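Local coordinates for protein acylneuraminate lyase (Mycoplasma synoviae, PDB 4N4P) that belongs to the dihydrodipicolinate synthetase family of TIM-barrel proteins, with a barrel of parallel strands ringed by helices, at residues Asp61-Met66 / Lys92-Leu97; Val65-Ala70 / Lys99-Asp104. All blocks are in the same frame, centred on the assembly; numbering follows the deposited sequence.

Contact 1. Residues Asp61-Met66 / Lys92-Leu97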
loop_
_atom_site.group_PDB
_atom_site.type_symbol
_atom_site.label_atom_id
_atom_site.label_comp_id
_atom_site.label_asym_id
_atom_site.label_seq_id
_atom_site.Cartn_x
_atom_site.Cartn_y
_atom_site.Cartn_z
ATOM N N ASP A 61 -17.968 -28.683 15.447
ATOM C CA ASP A 61 -18.117 -28.851 13.990
ATOM C C ASP A 61 -16.760 -29.284 13.376
ATOM O O ASP A 61 -16.719 -30.160 12.492
ATOM C CB ASP A 61 -18.532 -27.547 13.283
ATOM C CG ASP A 61 -19.994 -27.116 13.508
ATOM O OD1 ASP A 61 -20.904 -27.943 13.799
ATOM O OD2 ASP A 61 -20.228 -25.891 13.310
ATOM N N LYS A 62 -15.674 -28.634 13.811
ATOM C CA LYS A 62 -14.321 -28.905 13.282
ATOM C C LYS A 62 -13.923 -30.358 13.521
ATOM O O LYS A 62 -13.471 -31.059 12.611
ATOM C CB LYS A 62 -13.287 -27.960 13.884
ATOM C CG LYS A 62 -13.476 -26.500 13.451
ATOM C CD LYS A 62 -12.573 -25.582 14.236
ATOM C CE LYS A 62 -12.980 -24.125 14.081
ATOM N NZ LYS A 62 -11.980 -23.205 14.717
ATOM N N LYS A 63 -14.146 -30.829 14.745
ATOM C CA LYS A 63 -13.868 -32.223 15.073
ATOM C C LYS A 63 -14.708 -33.166 14.243
ATOM O O LYS A 63 -14.211 -34.186 13.798
ATOM C CB LYS A 63 -14.176 -32.490 16.543
ATOM C CG LYS A 63 -13.272 -31.818 17.526
ATOM C CD LYS A 63 -14.065 -31.827 18.842
ATOM C CE LYS A 63 -13.172 -31.979 20.006
ATOM N NZ LYS A 63 -14.004 -32.017 21.255
ATOM N N GLU A 64 -15.991 -32.836 14.061
ATOM C CA GLU A 64 -16.887 -33.678 13.298
ATOM C C GLU A 64 -16.444 -33.725 11.840
ATOM O O GLU A 64 -16.413 -34.789 11.245
ATOM C CB GLU A 64 -18.359 -33.209 13.426
ATOM C CG GLU A 64 -19.400 -34.125 12.807
ATOM C CD GLU A 64 -19.468 -35.547 13.388
ATOM O OE1 GLU A 64 -19.028 -35.804 14.537
ATOM O OE2 GLU A 64 -19.965 -36.422 12.657
ATOM N N VAL A 65 -16.104 -32.571 11.266
ATOM C CA VAL A 65 -15.641 -32.561 9.859
ATOM C C VAL A 65 -14.396 -33.424 9.693
ATOM O O VAL A 65 -14.286 -34.195 8.731
ATOM C CB VAL A 65 -15.393 -31.128 9.322
ATOM C CG1 VAL A 65 -14.788 -31.162 7.906
ATOM C CG2 VAL A 65 -16.736 -30.380 9.278
ATOM N N MET A 66 -13.474 -33.299 10.635
ATOM C CA MET A 66 -12.224 -34.068 10.571
ATOM C C MET A 66 -12.508 -35.571 10.607
ATOM O O MET A 66 -11.879 -36.360 9.871
ATOM C CB MET A 66 -11.309 -33.675 11.707
ATOM C CG MET A 66 -10.739 -32.262 11.570
ATOM S SD MET A 66 -9.866 -31.654 13.000
ATOM C CE MET A 66 -8.376 -32.671 12.986
ATOM N N LYS A 92 -4.582 -27.216 19.786
ATOM C CA LYS A 92 -3.842 -28.380 20.288
ATOM C C LYS A 92 -4.682 -29.667 20.311
ATOM O O LYS A 92 -4.199 -30.732 19.922
ATOM C CB LYS A 92 -3.272 -28.087 21.679
ATOM C CG LYS A 92 -2.265 -26.949 21.715
ATOM C CD LYS A 92 -2.058 -26.456 23.145
ATOM C CE LYS A 92 -1.386 -27.516 24.009
ATOM N NZ LYS A 92 -1.620 -27.241 25.463
ATOM N N GLU A 93 -5.943 -29.571 20.732
ATOM C CA GLU A 93 -6.858 -30.716 20.685
ATOM C C GLU A 93 -7.107 -31.178 19.247
ATOM O O GLU A 93 -7.182 -32.395 18.969
ATOM C CB GLU A 93 -8.195 -30.391 21.367
ATOM C CG GLU A 93 -8.093 -30.202 22.880
ATOM C CD GLU A 93 -7.596 -31.465 23.590
ATOM O OE1 GLU A 93 -8.173 -32.545 23.341
ATOM O OE2 GLU A 93 -6.623 -31.383 24.381
ATOM N N LEU A 94 -7.250 -30.213 18.330
ATOM C CA LEU A 94 -7.411 -30.558 16.922
ATOM C C LEU A 94 -6.155 -31.243 16.349
ATOM O O LEU A 94 -6.273 -32.184 15.583
ATOM C CB LEU A 94 -7.777 -29.311 16.100
ATOM C CG LEU A 94 -9.136 -28.692 16.413
ATOM C CD1 LEU A 94 -9.414 -27.533 15.426
ATOM C CD2 LEU A 94 -10.265 -29.714 16.318
ATOM N N ALA A 95 -4.965 -30.774 16.725
ATOM C CA ALA A 95 -3.702 -31.437 16.314
ATOM C C ALA A 95 -3.667 -32.877 16.804
ATOM O O ALA A 95 -3.293 -33.790 16.061
ATOM C CB ALA A 95 -2.469 -30.663 16.814
ATOM N N LYS A 96 -4.083 -33.092 18.052
ATOM C CA LYS A 96 -4.157 -34.460 18.599
ATOM C C LYS A 96 -5.173 -35.313 17.883
ATOM O O LYS A 96 -4.920 -36.496 17.609
ATOM C CB LYS A 96 -4.488 -34.431 20.108
ATOM C CG LYS A 96 -3.396 -33.851 20.950
ATOM C CD LYS A 96 -3.813 -33.793 22.432
ATOM C CE LYS A 96 -2.964 -32.816 23.252
ATOM N NZ LYS A 96 -1.553 -33.262 23.502
ATOM N N LEU A 97 -6.333 -34.729 17.563
ATOM C CA LEU A 97 -7.351 -35.451 16.806
ATOM C C LEU A 97 -6.869 -35.813 15.396
ATOM O O LEU A 97 -7.112 -36.928 14.942
ATOM C CB LEU A 97 -8.670 -34.655 16.716
ATOM C CG LEU A 97 -9.844 -35.348 16.017
ATOM C CD1 LEU A 97 -10.234 -36.673 16.687
ATOM C CD2 LEU A 97 -11.073 -34.420 15.906
HETATM O O HOH W 1 -11.169 -32.093 22.317
#
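L94 reaches across to the 61-66 helix with both of its methyls, and three side chains of that helix receive them. CD1 lies 3.9 Å from CD of K62, on the aliphatic part of a lysine whose extended chain then carries its amine away from the partner helix. The other methyl, CD2, is shared: it sits 3.9 Å from CG of K63 and equally far from SD of M66. All three side chains cross L94 at about a right angle. One turn on, L97 comes in beside K63. Its CG stands anti to the backbone N (chi1 -176°), unlike that of L94, and CD2 thereby comes 3.7 Å from both CA and CB of K63, with SD of M66 a little farther off. M66 runs out toward the second helix and bends only at its last torsion (chi3 70°), which brings CE to 3.4 Å from the backbone O of L94.

The helices 59-73 and 88-100 are neighbours in the outer helical layer of a TIM barrel, joined through strand 78-82. As expected of successive helices in this fold, the axes of 61-66 and 92-97 run nearly parallel, 13° apart, and approach to 10.7 Å. The gap is bridged by side chains, some of which rest on backbone atoms of the other helix. No direct hydrogen bond links the two segments.

Farther out, F59 touches L94 and E93, and K67 touches L97, so residues of the same 59-73 helix continue the packing on to its earlier and later turns. The polar end of K63 is held chiefly by a salt bridge to E60 within its own helix. A water accepts a weak bond from K63 NZ (3.0 Å) and donates to E93 OE1 (3.2 Å), a loose bridge between the helices.

Contact 2. Residues Val65-Ala70 / Lys99-Asp104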
loop_
_atom_site.group_PDB
_atom_site.type_symbol
_atom_site.label_atom_id
_atom_site.label_comp_id
_atom_site.label_asym_id
_atom_site.label_seq_id
_atom_site.Cartn_x
_atom_site.Cartn_y
_atom_site.Cartn_z
ATOM N N VAL A 65 -16.104 -32.571 11.266
ATOM C CA VAL A 65 -15.641 -32.561 9.859
ATOM C C VAL A 65 -14.396 -33.424 9.693
ATOM O O VAL A 65 -14.286 -34.195 8.731
ATOM C CB VAL A 65 -15.393 -31.128 9.322
ATOM C CG1 VAL A 65 -14.788 -31.162 7.906
ATOM C CG2 VAL A 65 -16.736 -30.380 9.278
ATOM N N MET A 66 -13.474 -33.299 10.635
ATOM C CA MET A 66 -12.224 -34.068 10.571
ATOM C C MET A 66 -12.508 -35.571 10.607
ATOM O O MET A 66 -11.879 -36.360 9.871
ATOM C CB MET A 66 -11.309 -33.675 11.707
ATOM C CG MET A 66 -10.739 -32.262 11.570
ATOM S SD MET A 66 -9.866 -31.654 13.000
ATOM C CE MET A 66 -8.376 -32.671 12.986
ATOM N N LYS A 67 -13.439 -35.972 11.479
ATOM C CA LYS A 67 -13.821 -37.392 11.578
ATOM C C LYS A 67 -14.480 -37.886 10.311
ATOM O O LYS A 67 -14.124 -38.945 9.790
ATOM C CB LYS A 67 -14.759 -37.623 12.777
ATOM C CG LYS A 67 -14.080 -37.394 14.065
ATOM C CD LYS A 67 -15.053 -37.080 15.185
ATOM C CE LYS A 67 -14.325 -37.026 16.501
ATOM N NZ LYS A 67 -13.600 -38.319 16.749
ATOM N N LEU A 68 -15.428 -37.108 9.800
ATOM C CA LEU A 68 -16.210 -37.510 8.645
ATOM C C LEU A 68 -15.343 -37.623 7.407
ATOM O O LEU A 68 -15.545 -38.522 6.591
ATOM C CB LEU A 68 -17.349 -36.527 8.388
ATOM C CG LEU A 68 -18.484 -36.427 9.408
ATOM C CD1 LEU A 68 -19.334 -35.192 9.094
ATOM C CD2 LEU A 68 -19.345 -37.697 9.469
ATOM N N VAL A 69 -14.369 -36.722 7.280
ATOM C CA VAL A 69 -13.478 -36.761 6.124
ATOM C C VAL A 69 -12.579 -37.997 6.160
ATOM O O VAL A 69 -12.419 -38.708 5.147
ATOM C CB VAL A 69 -12.618 -35.470 6.010
ATOM C CG1 VAL A 69 -11.480 -35.659 5.017
ATOM C CG2 VAL A 69 -13.507 -34.290 5.571
ATOM N N ALA A 70 -11.997 -38.252 7.328
ATOM C CA ALA A 70 -11.103 -39.399 7.480
ATOM C C ALA A 70 -11.855 -40.703 7.216
ATOM O O ALA A 70 -11.330 -41.591 6.540
ATOM C CB ALA A 70 -10.475 -39.407 8.835
ATOM N N LYS A 99 -3.940 -36.415 14.471
ATOM C CA LYS A 99 -2.983 -37.516 14.572
ATOM C C LYS A 99 -3.715 -38.844 14.828
ATOM O O LYS A 99 -3.417 -39.872 14.202
ATOM C CB LYS A 99 -1.990 -37.221 15.689
ATOM C CG LYS A 99 -1.061 -38.416 16.039
ATOM C CD LYS A 99 -0.199 -38.821 14.868
ATOM C CE LYS A 99 0.810 -39.934 15.275
ATOM N NZ LYS A 99 1.857 -39.399 16.208
ATOM N N GLU A 100 -4.648 -38.813 15.767
ATOM C CA GLU A 100 -5.530 -39.955 16.060
ATOM C C GLU A 100 -6.220 -40.472 14.795
ATOM O O GLU A 100 -6.374 -41.697 14.591
ATOM C CB GLU A 100 -6.562 -39.557 17.139
ATOM C CG GLU A 100 -7.595 -40.642 17.460
ATOM C CD GLU A 100 -8.736 -40.160 18.350
ATOM O OE1 GLU A 100 -8.469 -39.741 19.494
ATOM O OE2 GLU A 100 -9.912 -40.216 17.915
ATOM N N LEU A 101 -6.641 -39.542 13.932
ATOM C CA LEU A 101 -7.376 -39.911 12.737
ATOM C C LEU A 101 -6.473 -40.217 11.540
ATOM O O LEU A 101 -6.981 -40.510 10.455
ATOM C CB LEU A 101 -8.395 -38.822 12.357
ATOM C CG LEU A 101 -9.564 -38.668 13.331
ATOM C CD1 LEU A 101 -10.259 -37.352 13.023
ATOM C CD2 LEU A 101 -10.526 -39.844 13.227
ATOM N N LYS A 102 -5.161 -40.147 11.771
ATOM C CA LYS A 102 -4.120 -40.522 10.799
ATOM C C LYS A 102 -4.053 -39.554 9.625
ATOM O O LYS A 102 -3.803 -39.964 8.483
ATOM C CB LYS A 102 -4.304 -41.965 10.283
ATOM C CG LYS A 102 -4.591 -43.017 11.356
ATOM C CD LYS A 102 -3.327 -43.532 11.969
ATOM C CE LYS A 102 -3.466 -45.019 12.296
ATOM N NZ LYS A 102 -2.144 -45.709 12.162
ATOM N N TYR A 103 -4.267 -38.273 9.905
ATOM C CA TYR A 103 -4.030 -37.227 8.894
ATOM C C TYR A 103 -2.547 -37.209 8.541
ATOM O O TYR A 103 -1.695 -37.489 9.385
ATOM C CB TYR A 103 -4.483 -35.836 9.417
ATOM C CG TYR A 103 -5.954 -35.618 9.168
ATOM C CD1 TYR A 103 -6.926 -36.274 9.950
ATOM C CD2 TYR A 103 -6.383 -34.823 8.102
ATOM C CE1 TYR A 103 -8.302 -36.117 9.685
ATOM C CE2 TYR A 103 -7.721 -34.650 7.824
ATOM C CZ TYR A 103 -8.695 -35.316 8.616
ATOM O OH TYR A 103 -10.027 -35.165 8.320
ATOM N N ASP A 104 -2.238 -36.864 7.294
ATOM C CA ASP A 104 -0.849 -36.889 6.828
ATOM C C ASP A 104 -0.072 -35.656 7.272
ATOM O O ASP A 104 1.163 -35.688 7.466
ATOM C CB ASP A 104 -0.853 -37.051 5.313
ATOM C CG ASP A 104 -1.431 -38.363 4.897
ATOM O OD1 ASP A 104 -0.759 -39.410 5.126
ATOM O OD2 ASP A 104 -2.548 -38.378 4.359
#
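L101 packs against the 65-70 helix, its CB 4.1 Å from CB of A70. Its CD1 reaches farther along, to CB of M66 and to CG of K67, each at 4.0 Å. This is where helix 88-100 of the TIM barrel ends and the chain turns toward strand 105-108: K102, with positive phi (69°), closes the helix in a Schellman motif. Just after that turn, with CG beside the backbone N (chi1 -85°), Y103 sends its ring back to the 65-70 helix. The ring meets O of M66 edge-on, and CB of L101 likewise lies at its edge, in plane. CE1 comes 4.0 Å from CB of A70, and the hydroxyl oxygen lies 3.5 Å from CB of V69, whose side chain crosses the tyrosine at about a right angle. The Y103 side chain also touches L79 and A81 of strand 78-82, placing it between the 59-73 helix and the strand.

At the outer edge, K67 NZ and E100 OE2 carry opposite charges but stand 4.3 Å apart, too far for a salt bridge. The firm polar link is Y103 OH, which donates to O of M66 at 2.7 Å in the carbonyl plane, on a lone pair (C=O...O angle 114°); the same oxygen also takes the helical N-H of A70.

From the N terminus, the chain passes along helix 59-73, enters the barrel as strand 78-82 and returns as helix 88-100. Contact 1 closes this excursion between residues 66 and 92. Contact 2 starts from the same helix, overlapping contact 1 at V65 and M66, and closes its own loop between residues 70 and 99. The loops cross rather than nest, since 65-70 starts before contact 1 has closed and 99-104 follows 92-97. Together they tie the two helices over successive turns and reach the connection into strand 105-108. The centres of contacts 1 and 2 lie about 8 Å apart. K67 NZ of contact 2 packs against L97 CD1 of contact 1 at 3.7 Å.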